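Local coordinates for terminal oxygenase component of carbazole (Janthinobacterium sp., PDB 7BUG), which serves as the Rieske-type oxygenase of carbazole 1,9a-dioxygenase, adding dioxygen at the angular and adjacent carbons of carbazole, at residues A[62-67]-A[122-127]. Residues are numbered along the deposited sequence; the frame is centred on the assembly and turned at random.
Sequences LYCLKD and KTYPVQ. With MXE (2-methoxyethanol), chain N; CO3 (carbonate ion), chain M.
Val126 pushes its side chain at Leu62 and Cys64 where two neighbouring antiparallel strands of the Rieske [2Fe-2S] domain part and waters fill in for direct bonds. Strand 61-66 lies between strands 51-58 and 123-129 in the sheet. At one end the ladder is direct: Lys66 N gives a nearly straight bond to Lys122 O (2.9 Å, 170° at the hydrogen). Tyr124 N reaches Cys64 O over a longer 3.2 Å, approaching from above the carbonyl plane. In place of the return bond, a water accepts from Cys64 N and donates to Tyr124 O; nearer Leu62, a second water donates to both Leu62 O and Val126 O. Val126 N turns instead to O1 of a carbonate ion (3.1 Å), also bonded by Lys61 and probably a crystallisation additive.

Followed outward, Val126 begins with CB beside Leu62 CB. Its CG1, anti to the backbone N (chi1 -152°), continues over Leu62 CB and reaches Leu62 CD1, the two side chains crossing at about a right angle. CG2 is pressed against Cys64 CB at 3.4 Å, closer than two carbons normally sit, and also meets the backbone Cys64 N. Val133 of strand 132-137 touches both Leu62 and Val126.

Cys64 SG, swung anti to its own N, rests against Tyr124 CB and sits beside the rim of the phenol ring, not over its face. That ring's hydroxyl is hydrogen-bonded to Glu51 and Arg26; Glu51 also takes the salt bridge from Lys66 NZ, tying the two residues through one carboxylate. On the other face of the sheet, Leu65 and Thr123 form a non-hydrogen-bonded pair, Leu65 CD2 meeting the methyl CG2 of Thr123 at 3.5 Å.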
loop_
_atom_site.group_PDB
_atom_site.type_symbol
_atom_site.label_atom_id
_atom_site.label_comp_id
_atom_site.label_asym_id
_atom_site.label_seq_id
_atom_site.Cartn_x
_atom_site.Cartn_y
_atom_site.Cartn_z
ATOM N N LEU A 62 20.609 25.176 19.318
ATOM C CA LEU A 62 19.980 23.991 18.691
ATOM C C LEU A 62 20.987 22.858 18.496
ATOM O O LEU A 62 22.190 23.042 18.215
ATOM C CB LEU A 62 19.352 24.401 17.363
ATOM C CG LEU A 62 18.194 25.374 17.436
ATOM C CD1 LEU A 62 17.636 25.609 16.042
ATOM C CD2 LEU A 62 17.111 24.916 18.358
ATOM N N TYR A 63 20.475 21.628 18.681
ATOM C CA TYR A 63 21.269 20.407 18.493
ATOM C C TYR A 63 20.409 19.408 17.710
ATOM O O TYR A 63 19.164 19.448 17.859
ATOM C CB TYR A 63 21.618 19.794 19.844
ATOM C CG TYR A 63 22.493 20.660 20.718
ATOM C CD1 TYR A 63 21.934 21.604 21.545
ATOM C CD2 TYR A 63 23.851 20.543 20.644
ATOM C CE1 TYR A 63 22.723 22.406 22.343
ATOM C CE2 TYR A 63 24.672 21.315 21.473
ATOM C CZ TYR A 63 24.094 22.236 22.320
ATOM O OH TYR A 63 24.941 23.006 23.100
ATOM N N CYS A 64 21.055 18.567 16.917
ATOM C CA CYS A 64 20.352 17.590 16.063
ATOM C C CYS A 64 21.014 16.229 16.236
ATOM O O CYS A 64 22.222 16.110 15.942
ATOM C CB CYS A 64 20.386 18.071 14.624
ATOM S SG CYS A 64 19.572 16.897 13.512
ATOM N N LEU A 65 20.227 15.222 16.632
ATOM C CA LEU A 65 20.627 13.804 16.775
ATOM C C LEU A 65 19.782 12.992 15.824
ATOM O O LEU A 65 18.620 13.339 15.600
ATOM C CB LEU A 65 20.322 13.291 18.184
ATOM C CG LEU A 65 21.339 13.541 19.265
ATOM C CD1 LEU A 65 20.736 13.147 20.592
ATOM C CD2 LEU A 65 22.613 12.736 18.992
ATOM N N LYS A 66 20.359 11.959 15.268
ATOM C CA LYS A 66 19.530 10.994 14.509
ATOM C C LYS A 66 18.511 10.393 15.474
ATOM O O LYS A 66 18.868 9.898 16.522
ATOM C CB LYS A 66 20.384 9.971 13.783
ATOM C CG LYS A 66 19.538 8.919 13.071
ATOM C CD LYS A 66 20.416 8.165 12.085
ATOM C CE LYS A 66 20.797 8.991 10.887
ATOM N NZ LYS A 66 21.265 8.155 9.776
ATOM N N ASP A 67 17.260 10.340 15.055
ATOM C CA ASP A 67 16.170 9.763 15.864
ATOM C C ASP A 67 16.103 8.259 15.624
ATOM O O ASP A 67 15.133 7.762 15.033
ATOM C CB ASP A 67 14.883 10.479 15.512
ATOM C CG ASP A 67 13.687 10.102 16.386
ATOM O OD1 ASP A 67 13.880 9.540 17.492
ATOM O OD2 ASP A 67 12.559 10.468 15.972
ATOM N N LYS A 122 24.777 9.451 15.346
ATOM C CA LYS A 122 25.016 10.498 14.340
ATOM C C LYS A 122 24.400 11.815 14.775
ATOM O O LYS A 122 23.246 11.823 15.317
ATOM C CB LYS A 122 24.449 10.021 13.000
ATOM C CG LYS A 122 24.658 11.009 11.883
ATOM C CD LYS A 122 26.097 11.093 11.452
ATOM C CE LYS A 122 26.276 11.613 10.043
ATOM N NZ LYS A 122 27.696 11.893 9.748
ATOM N N THR A 123 25.159 12.895 14.633
ATOM C CA THR A 123 24.664 14.255 14.849
ATOM C C THR A 123 24.818 14.964 13.518
ATOM O O THR A 123 25.628 14.531 12.632
ATOM C CB THR A 123 25.417 14.992 15.967
ATOM O OG1 THR A 123 26.772 15.100 15.521
ATOM C CG2 THR A 123 25.295 14.281 17.292
ATOM N N TYR A 124 24.044 16.010 13.367
ATOM C CA TYR A 124 24.112 16.935 12.234
ATOM C C TYR A 124 24.251 18.341 12.768
ATOM O O TYR A 124 23.562 18.721 13.727
ATOM C CB TYR A 124 22.921 16.777 11.280
ATOM C CG TYR A 124 22.967 15.465 10.554
ATOM C CD1 TYR A 124 23.920 15.199 9.588
ATOM C CD2 TYR A 124 22.013 14.494 10.792
ATOM C CE1 TYR A 124 23.939 13.991 8.896
ATOM C CE2 TYR A 124 22.026 13.273 10.140
ATOM C CZ TYR A 124 22.989 13.024 9.177
ATOM O OH TYR A 124 22.958 11.857 8.505
ATOM N N PRO A 125 25.051 19.174 12.083
ATOM C CA PRO A 125 25.104 20.590 12.407
ATOM C C PRO A 125 23.745 21.279 12.236
ATOM O O PRO A 125 22.997 20.939 11.313
ATOM C CB PRO A 125 26.129 21.184 11.431
ATOM C CG PRO A 125 26.955 20.000 10.972
ATOM C CD PRO A 125 26.009 18.816 11.024
ATOM N N VAL A 126 23.434 22.225 13.101
ATOM C CA VAL A 126 22.178 23.022 13.061
ATOM C C VAL A 126 22.511 24.467 13.301
ATOM O O VAL A 126 23.283 24.735 14.240
ATOM C CB VAL A 126 21.154 22.710 14.154
ATOM C CG1 VAL A 126 19.757 23.021 13.672
ATOM C CG2 VAL A 126 21.301 21.362 14.791
ATOM N N GLN A 127 21.913 25.355 12.510
ATOM C CA GLN A 127 22.157 26.821 12.609
ATOM C C GLN A 127 20.781 27.474 12.511
ATOM O O GLN A 127 19.959 27.006 11.686
ATOM C CB GLN A 127 23.059 27.250 11.446
ATOM C CG GLN A 127 23.549 28.685 11.473
ATOM C CD GLN A 127 24.538 28.887 10.367
ATOM O OE1 GLN A 127 25.004 27.921 9.735
ATOM N NE2 GLN A 127 24.867 30.143 10.136
HETATM O O1 MXE N . 27.138 32.029 5.834
HETATM C C1 MXE N . 27.525 32.230 7.181
HETATM C C2 MXE N . 28.343 31.091 7.765
HETATM O O2 MXE N . 27.471 30.304 8.571
HETATM C C3 MXE N . 27.401 28.924 8.527
HETATM C C CO3 M . 26.982 22.799 15.399
HETATM O O1 CO3 M . 25.733 22.682 15.127
HETATM O O2 CO3 M . 27.883 21.954 14.873
HETATM O O3 CO3 M . 27.351 23.662 16.332
HETATM O O HOH W 1 23.507 25.063 16.949
HETATM O O HOH W 2 23.838 19.188 16.380
#